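Local coordinates for nitronate monooxygenase family protein (Pseudomonas aeruginosa, PDB 4QIT), which catalyses the FMN-dependent oxidative denitrification of alkyl nitronates with molecular oxygen, the toxin propionate 3-nitronate being its best and presumed physiological substrate, at residues P25-S30 against S46-G51; V29-L34 against E253-A258; G223-G228 against V242-A247; V249-S254 against L342-L347; S282-P287 against A332-A337. The protein carries 1 engineered substitution. One frame throughout, in Å; residues are numbered along the deposited sequence.

In the fold
Four of the five contacts reach the FMN in the mouth of the TIM barrel. Interaction 1 receives the polar edge of the flavin, interaction 3 grips its phosphate, V29, shared with interaction 2, touches the flavin's C7M methyl, and G333 of interaction 5 also reaches the cofactor. Interactions 1 and 2 share V29 and S30, with centres 9 Å apart, and interaction 2 passes E253 and S254 on to interaction 4, again 9 Å away. M26 SD lies 3.5 Å from G245 O, bringing interactions 1 and 3 together. T246 OG1, a phosphate ligand in interaction 3, stands 2.8 Å from G333 N of interaction 5, probably hydrogen-bonded; both these contacts touch the second subunit.

Interaction 1 of 5, residues P25-S30 against S46-G51; sequences PMLGVS and SIAITG. With FMN (flavin mononucleotide), chain C.
L27 and A48 meet directly beside the flavin, their CB atoms 3.9 Å apart, while the A48 methyl also faces P25 CB. With CG anti to the backbone N (chi1 -171°), L27 carries its branch away from the ring system, and CD1 lands 3.5 Å from T50 O. The L27 backbone serves the cofactor: its N-H donates to FMN O4 at 2.8 Å and, weakly, to N5. M26 runs its side chain across one face of the benzenoid end, SD 3.8 Å from FMN C7. The second shell fixes this loop. S30 OG accepts from M26 N at 2.9 Å, in a nearly straight bond (161°), and M26 O takes the N-H groups of both V29 and S30, so the chain folds back just after the flavin-binding residue. A water joins the two segments, accepting from A48 N at 2.8 Å and hydrogen-bonded to S30 OG at 2.7 Å. The contact joins the loop after strand 21-23 to strand 45-48, the first two strands of the TIM barrel. S46 OG bonds Q23 O and N73 ND2, P25 rests on N73 and N75 of strand 72-77, and helix 54-65 backs I47 from outside.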
# COMPACT_ATOMS: atom_id res chain seq x y z
N PRO A 25 0.69 18.60 -8.45
CA PRO A 25 1.18 19.79 -7.76
C PRO A 25 2.03 19.31 -6.61
O PRO A 25 1.70 18.33 -5.93
CB PRO A 25 -0.09 20.44 -7.21
CG PRO A 25 -1.11 19.36 -7.18
CD PRO A 25 -0.76 18.39 -8.27
N MET A 26 3.16 19.97 -6.44
CA MET A 26 4.16 19.54 -5.48
C MET A 26 4.77 20.77 -4.86
O MET A 26 5.69 21.36 -5.43
CB MET A 26 5.23 18.69 -6.17
CG MET A 26 4.71 17.34 -6.67
SD MET A 26 6.02 16.37 -7.44
CE MET A 26 6.14 17.15 -9.05
N LEU A 27 4.28 21.15 -3.69
CA LEU A 27 4.75 22.38 -3.07
C LEU A 27 6.26 22.32 -2.84
O LEU A 27 6.77 21.36 -2.24
CB LEU A 27 3.98 22.67 -1.78
CG LEU A 27 4.20 24.04 -1.14
CD1 LEU A 27 3.82 25.18 -2.07
CD2 LEU A 27 3.39 24.11 0.16
N GLY A 28 6.97 23.31 -3.38
CA GLY A 28 8.42 23.36 -3.30
C GLY A 28 9.15 22.67 -4.45
O GLY A 28 10.37 22.76 -4.56
N VAL A 29 8.40 21.96 -5.29
CA VAL A 29 9.00 21.20 -6.40
C VAL A 29 8.40 21.57 -7.76
O VAL A 29 9.14 21.80 -8.73
CB VAL A 29 8.89 19.69 -6.17
CG1 VAL A 29 9.43 18.94 -7.38
CG2 VAL A 29 9.65 19.28 -4.91
N SER A 30 7.08 21.62 -7.85
CA SER A 30 6.48 22.10 -9.09
C SER A 30 6.76 23.59 -9.25
O SER A 30 6.99 24.31 -8.27
CB SER A 30 4.99 21.76 -9.18
OG SER A 30 4.27 22.15 -8.03
N SER A 46 0.55 21.34 -13.18
CA SER A 46 0.01 21.80 -11.91
C SER A 46 0.99 22.65 -11.12
O SER A 46 2.21 22.43 -11.18
CB SER A 46 -0.44 20.62 -11.03
OG SER A 46 -1.32 19.74 -11.72
N ILE A 47 0.46 23.61 -10.38
CA ILE A 47 1.24 24.32 -9.36
C ILE A 47 0.53 24.28 -8.02
O ILE A 47 -0.70 24.11 -7.96
CB ILE A 47 1.55 25.79 -9.72
CG1 ILE A 47 0.25 26.57 -9.99
CG2 ILE A 47 2.51 25.87 -10.92
CD1 ILE A 47 0.45 28.07 -10.22
N ALA A 48 1.31 24.43 -6.95
CA ALA A 48 0.80 24.47 -5.59
C ALA A 48 1.01 25.87 -5.03
O ALA A 48 2.12 26.41 -5.11
CB ALA A 48 1.53 23.43 -4.74
N ILE A 49 -0.03 26.46 -4.45
CA ILE A 49 -0.04 27.88 -4.11
C ILE A 49 -0.19 28.13 -2.61
O ILE A 49 -0.07 29.26 -2.13
CB ILE A 49 -1.17 28.58 -4.95
CG1 ILE A 49 -0.57 29.49 -6.00
CG2 ILE A 49 -2.27 29.18 -4.10
CD1 ILE A 49 0.43 28.77 -6.82
N THR A 50 -0.42 27.06 -1.85
CA THR A 50 -0.51 27.19 -0.39
C THR A 50 0.79 27.72 0.21
O THR A 50 1.89 27.42 -0.28
CB THR A 50 -0.92 25.85 0.27
OG1 THR A 50 -2.29 25.58 -0.05
CG2 THR A 50 -0.74 25.89 1.79
N GLY A 51 0.69 28.56 1.24
CA GLY A 51 1.88 29.11 1.87
C GLY A 51 2.27 30.45 1.29
O GLY A 51 3.20 31.09 1.79
N1 FMN C . -0.16 16.89 -3.23
C2 FMN C . -0.84 18.07 -2.96
O2 FMN C . -2.06 18.06 -2.92
N3 FMN C . -0.16 19.25 -2.75
C4 FMN C . 1.22 19.24 -2.79
O4 FMN C . 1.86 20.27 -2.60
C4A FMN C . 1.89 18.07 -3.06
N5 FMN C . 3.26 18.10 -3.09
C5A FMN C . 3.98 16.96 -3.36
C6 FMN C . 5.36 17.04 -3.40
C7 FMN C . 6.13 15.93 -3.69
C7M FMN C . 7.62 16.11 -3.73
C8 FMN C . 5.50 14.70 -3.92
C8M FMN C . 6.32 13.48 -4.21
C9 FMN C . 4.10 14.62 -3.88
C9A FMN C . 3.33 15.76 -3.60
N10 FMN C . 1.93 15.71 -3.56
C10 FMN C . 1.22 16.87 -3.28
C1' FMN C . 1.20 14.41 -3.79
C2' FMN C . 0.78 14.20 -5.23
O2' FMN C . -0.34 15.01 -5.51
C3' FMN C . 0.37 12.76 -5.48
O3' FMN C . -0.48 12.26 -4.47
C4' FMN C . 1.64 11.92 -5.47
O4' FMN C . 2.70 12.66 -6.05
C5' FMN C . 1.40 10.67 -6.30
O5' FMN C . 2.42 9.80 -5.92
P FMN C . 3.67 9.53 -6.86
O1P FMN C . 3.32 9.87 -8.28
O2P FMN C . 4.06 8.10 -6.66
O3P FMN C . 4.73 10.47 -6.36
O HOH W 1 4.08 24.81 -7.42

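Interaction 2 of 5, residues V29-L34 against E253-A258; sequences VSTPAL and ESSANA
T31 reaches E253 and S255 with different branches of one side chain. Its CB stands 3.7 Å from E253 O. Beyond it, OG1 sits between the backbone N and the carbonyl carbon (chi1 62°), a setting in which it can turn back on its own helix: it donates to E253 O at 2.7 Å, the donor tilted from the carbonyl plane, and accepts from L34 N at 2.9 Å. One hydroxyl thus caps the first turn of helix 32-41 and ties that helix start to the 253-258 loop. The other tip, CG2, packs 3.6 Å from S255 CB. Alongside, S255 N donates almost straight (170°) to a lone pair of V29 O at 2.8 Å. A water bridges S30 O and S255 OG, the latter also bonded to G28 O. S254 OG closes an ST turn by accepting from A256 N, and is itself bonded to V249 O. On the far side of T31, the E253 CB presses 3.6 Å from L34 CA. The contact staples two loops at the mouth of the TIM barrel: P32 leans on helix 54-65, V29 on Y260 of helix 258-265, and L34 on Q23 of strand 21-23.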
# COMPACT_ATOMS: atom_id res chain seq x y z
N VAL A 29 8.40 21.96 -5.29
CA VAL A 29 9.00 21.20 -6.40
C VAL A 29 8.40 21.57 -7.76
O VAL A 29 9.14 21.80 -8.73
CB VAL A 29 8.89 19.69 -6.17
CG1 VAL A 29 9.43 18.94 -7.38
CG2 VAL A 29 9.65 19.28 -4.91
N SER A 30 7.08 21.62 -7.85
CA SER A 30 6.48 22.10 -9.09
C SER A 30 6.76 23.59 -9.25
O SER A 30 6.99 24.31 -8.27
CB SER A 30 4.99 21.76 -9.18
OG SER A 30 4.27 22.15 -8.03
N THR A 31 6.75 24.04 -10.50
CA THR A 31 7.04 25.43 -10.84
C THR A 31 6.16 25.80 -12.02
O THR A 31 5.63 24.91 -12.69
CB THR A 31 8.49 25.59 -11.31
OG1 THR A 31 8.67 24.80 -12.50
CG2 THR A 31 9.48 25.15 -10.23
N PRO A 32 5.99 27.11 -12.30
CA PRO A 32 5.30 27.46 -13.55
C PRO A 32 5.94 26.85 -14.80
O PRO A 32 5.21 26.44 -15.70
CB PRO A 32 5.40 28.99 -13.57
CG PRO A 32 5.38 29.36 -12.11
CD PRO A 32 6.24 28.29 -11.46
N ALA A 33 7.27 26.77 -14.85
CA ALA A 33 7.94 26.15 -15.99
C ALA A 33 7.56 24.68 -16.15
O ALA A 33 7.31 24.22 -17.27
CB ALA A 33 9.45 26.31 -15.89
N LEU A 34 7.53 23.94 -15.05
CA LEU A 34 7.17 22.52 -15.10
C LEU A 34 5.72 22.34 -15.56
O LEU A 34 5.43 21.54 -16.46
CB LEU A 34 7.39 21.84 -13.74
CG LEU A 34 6.92 20.38 -13.70
CD1 LEU A 34 7.70 19.53 -14.68
CD2 LEU A 34 7.06 19.83 -12.28
N GLU A 253 12.85 21.31 -15.26
CA GLU A 253 11.93 22.41 -14.98
C GLU A 253 11.47 22.47 -13.53
O GLU A 253 10.94 23.48 -13.09
CB GLU A 253 10.70 22.31 -15.89
CG GLU A 253 10.98 22.43 -17.39
CD GLU A 253 11.42 21.12 -18.03
OE1 GLU A 253 11.44 20.07 -17.35
OE2 GLU A 253 11.73 21.13 -19.25
N SER A 254 11.65 21.39 -12.77
CA SER A 254 11.22 21.40 -11.37
C SER A 254 12.19 22.22 -10.52
O SER A 254 13.30 22.53 -10.96
CB SER A 254 11.11 19.98 -10.81
OG SER A 254 12.34 19.57 -10.24
N SER A 255 11.78 22.56 -9.29
CA SER A 255 12.68 23.27 -8.39
C SER A 255 13.34 22.39 -7.34
O SER A 255 13.82 22.89 -6.32
CB SER A 255 11.95 24.44 -7.71
OG SER A 255 10.81 23.99 -7.01
N ALA A 256 13.40 21.08 -7.58
CA ALA A 256 14.18 20.19 -6.72
C ALA A 256 15.63 20.67 -6.74
O ALA A 256 16.16 21.01 -7.81
CB ALA A 256 14.09 18.75 -7.20
N ASN A 257 16.28 20.71 -5.58
CA ASN A 257 17.68 21.11 -5.59
C ASN A 257 18.60 19.95 -5.95
O ASN A 257 18.15 18.80 -6.14
CB ASN A 257 18.09 21.84 -4.29
CG ASN A 257 18.09 20.94 -3.06
OD1 ASN A 257 18.03 19.71 -3.15
ND2 ASN A 257 18.17 21.57 -1.88
N ALA A 258 19.90 20.23 -6.07
CA ALA A 258 20.85 19.21 -6.50
C ALA A 258 20.89 18.00 -5.57
O ALA A 258 21.00 16.86 -6.01
CB ALA A 258 22.25 19.81 -6.64
O HOH W 2 8.71 25.78 -6.38

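Interaction 3 of 5, residues G223-G228 against V242-A247; sequences GGIMDG and VQMGTA. With FMN (flavin mononucleotide), chain C.
I225 and M244 form the dense half of this contact, their side chains crossing at about a right angle with I225 CG2 4.0 Å from M244 SD. At its other tip, I225 CD1 meets V242 CG1 at 3.9 Å. The M244 chain is extended to SD and then bends (chi3 67°), which brings its CE to 3.3 Å from I225 O, well out of that carbonyl's plane. M226 starts away from the other segment but curls back through two bends, so CE rests 3.9 Å from A247 CA. On the side facing the cofactor, side chains give way to water and phosphate. Together the two loops make the phosphate-binding motif common in TIM barrels, built from the ends of the seventh and eighth strands, 219-222 and 241-244, and the short helix after the latter. G224 N donates to FMN O2P, G245 N to O1P, and T246 grips O3P twice, through N at 2.9 Å and through OG1 at 2.5 Å. One water links G223 N, I225 N and Q243 O to FMN O1P; another joins I225 O, A247 N and the same oxygen. Farther along, Q243 NE2 bonds the ribityl O2' at 2.9 Å. At the outer end, D227 OD2 makes a salt bridge with R209 of the second subunit.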
# COMPACT_ATOMS: atom_id res chain seq x y z
N GLY A 223 -0.33 7.56 -7.18
CA GLY A 223 0.51 6.82 -6.25
C GLY A 223 1.20 5.63 -6.89
O GLY A 223 0.59 4.60 -7.16
N GLY A 224 2.50 5.80 -7.13
CA GLY A 224 3.33 4.72 -7.62
C GLY A 224 3.39 4.55 -9.12
O GLY A 224 4.05 3.64 -9.62
N ILE A 225 2.72 5.43 -9.86
CA ILE A 225 2.67 5.33 -11.31
C ILE A 225 3.85 6.10 -11.94
O ILE A 225 4.00 7.29 -11.71
CB ILE A 225 1.32 5.86 -11.81
CG1 ILE A 225 0.20 4.96 -11.26
CG2 ILE A 225 1.29 5.88 -13.35
CD1 ILE A 225 -1.20 5.55 -11.40
N MET A 226 4.68 5.39 -12.70
CA MET A 226 5.97 5.92 -13.16
C MET A 226 6.18 5.77 -14.67
O MET A 226 7.16 6.28 -15.22
CB MET A 226 7.12 5.21 -12.43
CG MET A 226 7.07 5.36 -10.90
SD MET A 226 7.29 7.07 -10.38
CE MET A 226 9.01 7.28 -10.81
N ASP A 227 5.29 5.04 -15.32
CA ASP A 227 5.47 4.74 -16.74
C ASP A 227 4.13 4.40 -17.40
O ASP A 227 3.10 4.34 -16.72
CB ASP A 227 6.53 3.65 -16.96
CG ASP A 227 6.20 2.34 -16.26
OD1 ASP A 227 5.04 2.11 -15.88
OD2 ASP A 227 7.13 1.51 -16.09
N GLY A 228 4.12 4.22 -18.71
CA GLY A 228 2.87 3.96 -19.40
C GLY A 228 2.20 2.66 -19.00
O GLY A 228 0.98 2.57 -19.04
N VAL A 242 -4.52 9.72 -14.65
CA VAL A 242 -3.52 9.52 -13.60
C VAL A 242 -2.91 10.84 -13.16
O VAL A 242 -2.92 11.84 -13.91
CB VAL A 242 -2.38 8.56 -14.07
CG1 VAL A 242 -2.96 7.22 -14.47
CG2 VAL A 242 -1.56 9.18 -15.22
N GLN A 243 -2.42 10.86 -11.93
CA GLN A 243 -1.68 12.00 -11.40
C GLN A 243 -0.35 11.47 -10.91
O GLN A 243 -0.31 10.49 -10.13
CB GLN A 243 -2.46 12.67 -10.27
CG GLN A 243 -1.70 13.80 -9.60
CD GLN A 243 -2.62 14.74 -8.85
OE1 GLN A 243 -3.60 15.24 -9.41
NE2 GLN A 243 -2.32 14.97 -7.58
N MET A 244 0.73 12.10 -11.37
CA MET A 244 2.09 11.60 -11.18
C MET A 244 2.98 12.70 -10.64
O MET A 244 3.12 13.74 -11.27
CB MET A 244 2.64 11.08 -12.52
CG MET A 244 1.89 9.86 -13.05
SD MET A 244 2.28 9.44 -14.76
CE MET A 244 3.98 8.93 -14.57
N GLY A 245 3.57 12.47 -9.47
CA GLY A 245 4.46 13.45 -8.86
C GLY A 245 5.92 13.05 -8.98
O GLY A 245 6.71 13.74 -9.64
N THR A 246 6.28 11.93 -8.35
CA THR A 246 7.67 11.49 -8.30
C THR A 246 8.31 11.43 -9.69
O THR A 246 9.47 11.82 -9.87
CB THR A 246 7.77 10.13 -7.61
OG1 THR A 246 7.23 10.25 -6.29
CG2 THR A 246 9.21 9.66 -7.51
N ALA A 247 7.54 11.00 -10.69
CA ALA A 247 8.06 10.90 -12.06
C ALA A 247 8.56 12.23 -12.63
O ALA A 247 9.43 12.23 -13.51
CB ALA A 247 7.01 10.30 -12.98
N1 FMN C . -0.16 16.89 -3.23
C2 FMN C . -0.84 18.07 -2.96
O2 FMN C . -2.06 18.06 -2.92
N3 FMN C . -0.16 19.25 -2.75
C4 FMN C . 1.22 19.24 -2.79
O4 FMN C . 1.86 20.27 -2.60
C4A FMN C . 1.89 18.07 -3.06
N5 FMN C . 3.26 18.10 -3.09
C5A FMN C . 3.98 16.96 -3.36
C6 FMN C . 5.36 17.04 -3.40
C7 FMN C . 6.13 15.93 -3.69
C7M FMN C . 7.62 16.11 -3.73
C8 FMN C . 5.50 14.70 -3.92
C8M FMN C . 6.32 13.48 -4.21
C9 FMN C . 4.10 14.62 -3.88
C9A FMN C . 3.33 15.76 -3.60
N10 FMN C . 1.93 15.71 -3.56
C10 FMN C . 1.22 16.87 -3.28
C1' FMN C . 1.20 14.41 -3.79
C2' FMN C . 0.78 14.20 -5.23
O2' FMN C . -0.34 15.01 -5.51
C3' FMN C . 0.37 12.76 -5.48
O3' FMN C . -0.48 12.26 -4.47
C4' FMN C . 1.64 11.92 -5.47
O4' FMN C . 2.70 12.66 -6.05
C5' FMN C . 1.40 10.67 -6.30
O5' FMN C . 2.42 9.80 -5.92
P FMN C . 3.67 9.53 -6.86
O1P FMN C . 3.32 9.87 -8.28
O2P FMN C . 4.06 8.10 -6.66
O3P FMN C . 4.73 10.47 -6.36
O HOH W 3 1.35 8.32 -9.38
O HOH W 4 5.00 9.62 -10.40

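Interaction 4 of 5, residues V249-S254 against L342-L347; sequences VLCPES and LPAAEL
C251 sets its sulfur against A344 and L347, at the start of helix 344-355, joining the connection that follows the last strand of the TIM barrel to the C-terminal helix. The sulfur is the main bump here. SG fits a hollow lined by the L342 carbonyl, the A344 methyl and the tip of L347, lying 3.8 Å from A344 CB and 4.1 Å from L347 CD2. Next to it, the CD-CG side of the P252 ring settles against the backbone: CD lies 3.2 Å from L342 O, and CG is 3.8 Å from P343 CA, so the P252 ring rests against the residue that precedes the helix. A CA-H...O contact from C251 CA to L342 O, 3.4 Å, adds to this close fit. The type I turn from C251 to S254 swings the chain round so that E253 approaches the same helix end; its own bend at chi2 (83°) lays the carboxylate over A344. There A344 N donates to E253 OE1 at 3.0 Å, meeting it from above the carboxylate plane. The N-terminal end of the helix would probably favour the negative charge of E253. L34 of helix 32-41 closes over C251 and A344. At the rim, a water donates to E253 OE2 and accepts from A345 N at 2.8 Å.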
# COMPACT_ATOMS: atom_id res chain seq x y z
N VAL A 249 9.82 14.84 -10.68
CA VAL A 249 10.75 15.52 -9.78
C VAL A 249 12.10 15.82 -10.42
O VAL A 249 12.66 16.91 -10.26
CB VAL A 249 10.92 14.74 -8.46
CG1 VAL A 249 12.03 15.35 -7.62
CG2 VAL A 249 9.61 14.75 -7.68
N LEU A 250 12.62 14.84 -11.17
CA LEU A 250 13.92 14.99 -11.82
C LEU A 250 13.91 15.84 -13.10
O LEU A 250 14.97 16.09 -13.68
CB LEU A 250 14.53 13.62 -12.13
CG LEU A 250 14.84 12.75 -10.91
CD1 LEU A 250 15.37 11.42 -11.39
CD2 LEU A 250 15.84 13.42 -9.99
N CYS A 251 12.73 16.27 -13.53
CA CYS A 251 12.65 17.15 -14.70
C CYS A 251 13.44 18.41 -14.41
O CYS A 251 13.42 18.92 -13.29
CB CYS A 251 11.21 17.52 -15.03
SG CYS A 251 10.20 16.13 -15.57
N PRO A 252 14.17 18.92 -15.41
CA PRO A 252 14.98 20.13 -15.23
C PRO A 252 14.13 21.35 -14.89
O PRO A 252 14.64 22.30 -14.28
CB PRO A 252 15.67 20.30 -16.59
CG PRO A 252 14.80 19.55 -17.55
CD PRO A 252 14.31 18.36 -16.76
N GLU A 253 12.85 21.31 -15.26
CA GLU A 253 11.93 22.41 -14.98
C GLU A 253 11.47 22.47 -13.53
O GLU A 253 10.94 23.48 -13.09
CB GLU A 253 10.70 22.31 -15.89
CG GLU A 253 10.98 22.43 -17.39
CD GLU A 253 11.42 21.12 -18.03
OE1 GLU A 253 11.44 20.07 -17.35
OE2 GLU A 253 11.73 21.13 -19.25
N SER A 254 11.65 21.39 -12.77
CA SER A 254 11.22 21.40 -11.37
C SER A 254 12.19 22.22 -10.52
O SER A 254 13.30 22.53 -10.96
CB SER A 254 11.11 19.98 -10.81
OG SER A 254 12.34 19.57 -10.24
N LEU A 342 14.29 13.56 -17.47
CA LEU A 342 14.01 14.03 -18.82
C LEU A 342 13.37 15.41 -18.76
O LEU A 342 12.72 15.74 -17.78
CB LEU A 342 13.04 13.09 -19.52
CG LEU A 342 13.44 11.63 -19.74
CD1 LEU A 342 12.22 10.83 -20.19
CD2 LEU A 342 14.53 11.53 -20.78
N PRO A 343 13.56 16.23 -19.81
CA PRO A 343 12.73 17.44 -19.94
C PRO A 343 11.27 17.04 -19.85
O PRO A 343 10.88 15.99 -20.38
CB PRO A 343 13.06 17.94 -21.36
CG PRO A 343 14.44 17.43 -21.61
CD PRO A 343 14.51 16.08 -20.93
N ALA A 344 10.47 17.84 -19.16
CA ALA A 344 9.09 17.45 -18.86
C ALA A 344 8.24 17.15 -20.08
O ALA A 344 7.44 16.21 -20.06
CB ALA A 344 8.43 18.48 -17.96
N ALA A 345 8.41 17.94 -21.14
CA ALA A 345 7.68 17.69 -22.38
C ALA A 345 8.06 16.33 -22.97
O ALA A 345 7.19 15.57 -23.41
CB ALA A 345 7.94 18.80 -23.38
N GLU A 346 9.36 16.01 -22.97
CA GLU A 346 9.81 14.68 -23.41
C GLU A 346 9.24 13.58 -22.52
O GLU A 346 8.84 12.53 -23.01
CB GLU A 346 11.34 14.58 -23.47
CG GLU A 346 11.82 13.20 -23.97
CD GLU A 346 13.34 13.06 -24.08
OE1 GLU A 346 14.07 14.08 -23.96
OE2 GLU A 346 13.81 11.92 -24.29
N LEU A 347 9.22 13.81 -21.21
CA LEU A 347 8.66 12.79 -20.33
C LEU A 347 7.17 12.57 -20.63
O LEU A 347 6.73 11.43 -20.75
CB LEU A 347 8.89 13.12 -18.85
CG LEU A 347 8.23 12.14 -17.88
CD1 LEU A 347 8.77 10.72 -18.05
CD2 LEU A 347 8.41 12.60 -16.44
O HOH W 5 10.21 20.12 -21.46

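Interaction 5 of 5, residues S282-P287 against A332-A337; sequences SARGLP and AGQGAA
R284 stretches toward Q334 with its first two torsions fully extended (chi1 180°), then bends at chi3 (-60°), which turns the guanidinium across the glutamine side chain. The extended part meets the A332 carbonyl oxygen end-on, CG 3.2 Å from A332 O. At the end, Q334 NE2 lies over one face of the guanidinium, 3.1 Å above its plane and offset toward the rim, with the two flat groups 45° apart. As both sides bring donors, the two groups pack here without bonding each other, and both find acceptors in other residues: R284 bonds I184 O, T272 OG1 and, weakly, A186 O; Q334 NE2 bonds A201 O of the second subunit, and its OE1 accepts from G203 N of that subunit. Behind them, A332 N donates to R284 O at 3.3 Å, and the A332 methyl packs 3.9 Å from L286 CD2. G333 continues from A332 to the FMN pocket, where its N-H bonds T246 OG1. Strand 283-285 is the middle of a small antiparallel sheet between strands 188-189 and 273-275, R284 pairing with G188 of the nitroethane pocket. Helix 258-265 covers the other end, where L286 meets A263 and A336 meets L264.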
# COMPACT_ATOMS: atom_id res chain seq x y z
N SER A 282 1.41 12.90 8.26
CA SER A 282 2.06 11.76 7.61
C SER A 282 2.40 12.07 6.15
O SER A 282 1.55 12.54 5.38
CB SER A 282 1.13 10.55 7.65
OG SER A 282 1.81 9.38 7.21
N ALA A 283 3.65 11.80 5.78
CA ALA A 283 4.16 12.10 4.44
C ALA A 283 5.25 11.12 4.07
O ALA A 283 5.99 10.67 4.94
CB ALA A 283 4.67 13.53 4.38
N ARG A 284 5.35 10.79 2.78
CA ARG A 284 6.28 9.79 2.31
C ARG A 284 7.49 10.38 1.59
O ARG A 284 7.34 11.16 0.65
CB ARG A 284 5.57 8.81 1.36
CG ARG A 284 6.54 7.73 0.83
CD ARG A 284 5.87 6.74 -0.14
NE ARG A 284 4.76 6.03 0.49
CZ ARG A 284 4.89 5.08 1.41
NH1 ARG A 284 6.10 4.68 1.82
NH2 ARG A 284 3.80 4.54 1.94
N GLY A 285 8.68 9.98 2.01
CA GLY A 285 9.87 10.41 1.30
C GLY A 285 11.05 9.52 1.57
O GLY A 285 10.92 8.44 2.14
N LEU A 286 12.23 9.97 1.14
CA LEU A 286 13.47 9.23 1.34
C LEU A 286 13.97 9.50 2.76
O LEU A 286 14.31 10.64 3.10
CB LEU A 286 14.51 9.69 0.30
CG LEU A 286 14.05 9.67 -1.16
CD1 LEU A 286 15.08 10.27 -2.11
CD2 LEU A 286 13.72 8.26 -1.60
N PRO A 287 13.98 8.47 3.61
CA PRO A 287 14.22 8.70 5.05
C PRO A 287 15.60 9.27 5.35
O PRO A 287 16.62 8.93 4.73
CB PRO A 287 14.05 7.30 5.67
CG PRO A 287 14.15 6.35 4.52
CD PRO A 287 13.66 7.06 3.31
N ALA A 332 9.08 11.29 -2.14
CA ALA A 332 9.13 10.31 -3.22
C ALA A 332 8.14 9.20 -2.94
O ALA A 332 7.97 8.79 -1.79
CB ALA A 332 10.55 9.74 -3.36
N GLY A 333 7.49 8.71 -4.00
CA GLY A 333 6.56 7.60 -3.92
C GLY A 333 7.26 6.25 -4.01
O GLY A 333 8.48 6.18 -4.22
N GLN A 334 6.49 5.18 -3.88
CA GLN A 334 7.06 3.84 -3.81
C GLN A 334 7.57 3.35 -5.17
O GLN A 334 8.21 2.30 -5.23
CB GLN A 334 6.08 2.86 -3.17
CG GLN A 334 5.86 3.12 -1.68
CD GLN A 334 4.92 2.12 -1.05
OE1 GLN A 334 4.03 1.59 -1.70
NE2 GLN A 334 5.14 1.82 0.24
N GLY A 335 7.32 4.10 -6.23
CA GLY A 335 7.92 3.80 -7.53
C GLY A 335 9.20 4.57 -7.79
O GLY A 335 9.66 4.62 -8.94
N ALA A 336 9.78 5.14 -6.74
CA ALA A 336 10.96 6.00 -6.86
C ALA A 336 12.11 5.41 -7.67
O ALA A 336 12.75 6.14 -8.45
CB ALA A 336 11.47 6.43 -5.49
N ALA A 337 12.36 4.11 -7.53
CA ALA A 337 13.48 3.49 -8.24
C ALA A 337 13.30 3.50 -9.75
O ALA A 337 14.26 3.25 -10.50
CB ALA A 337 13.73 2.07 -7.74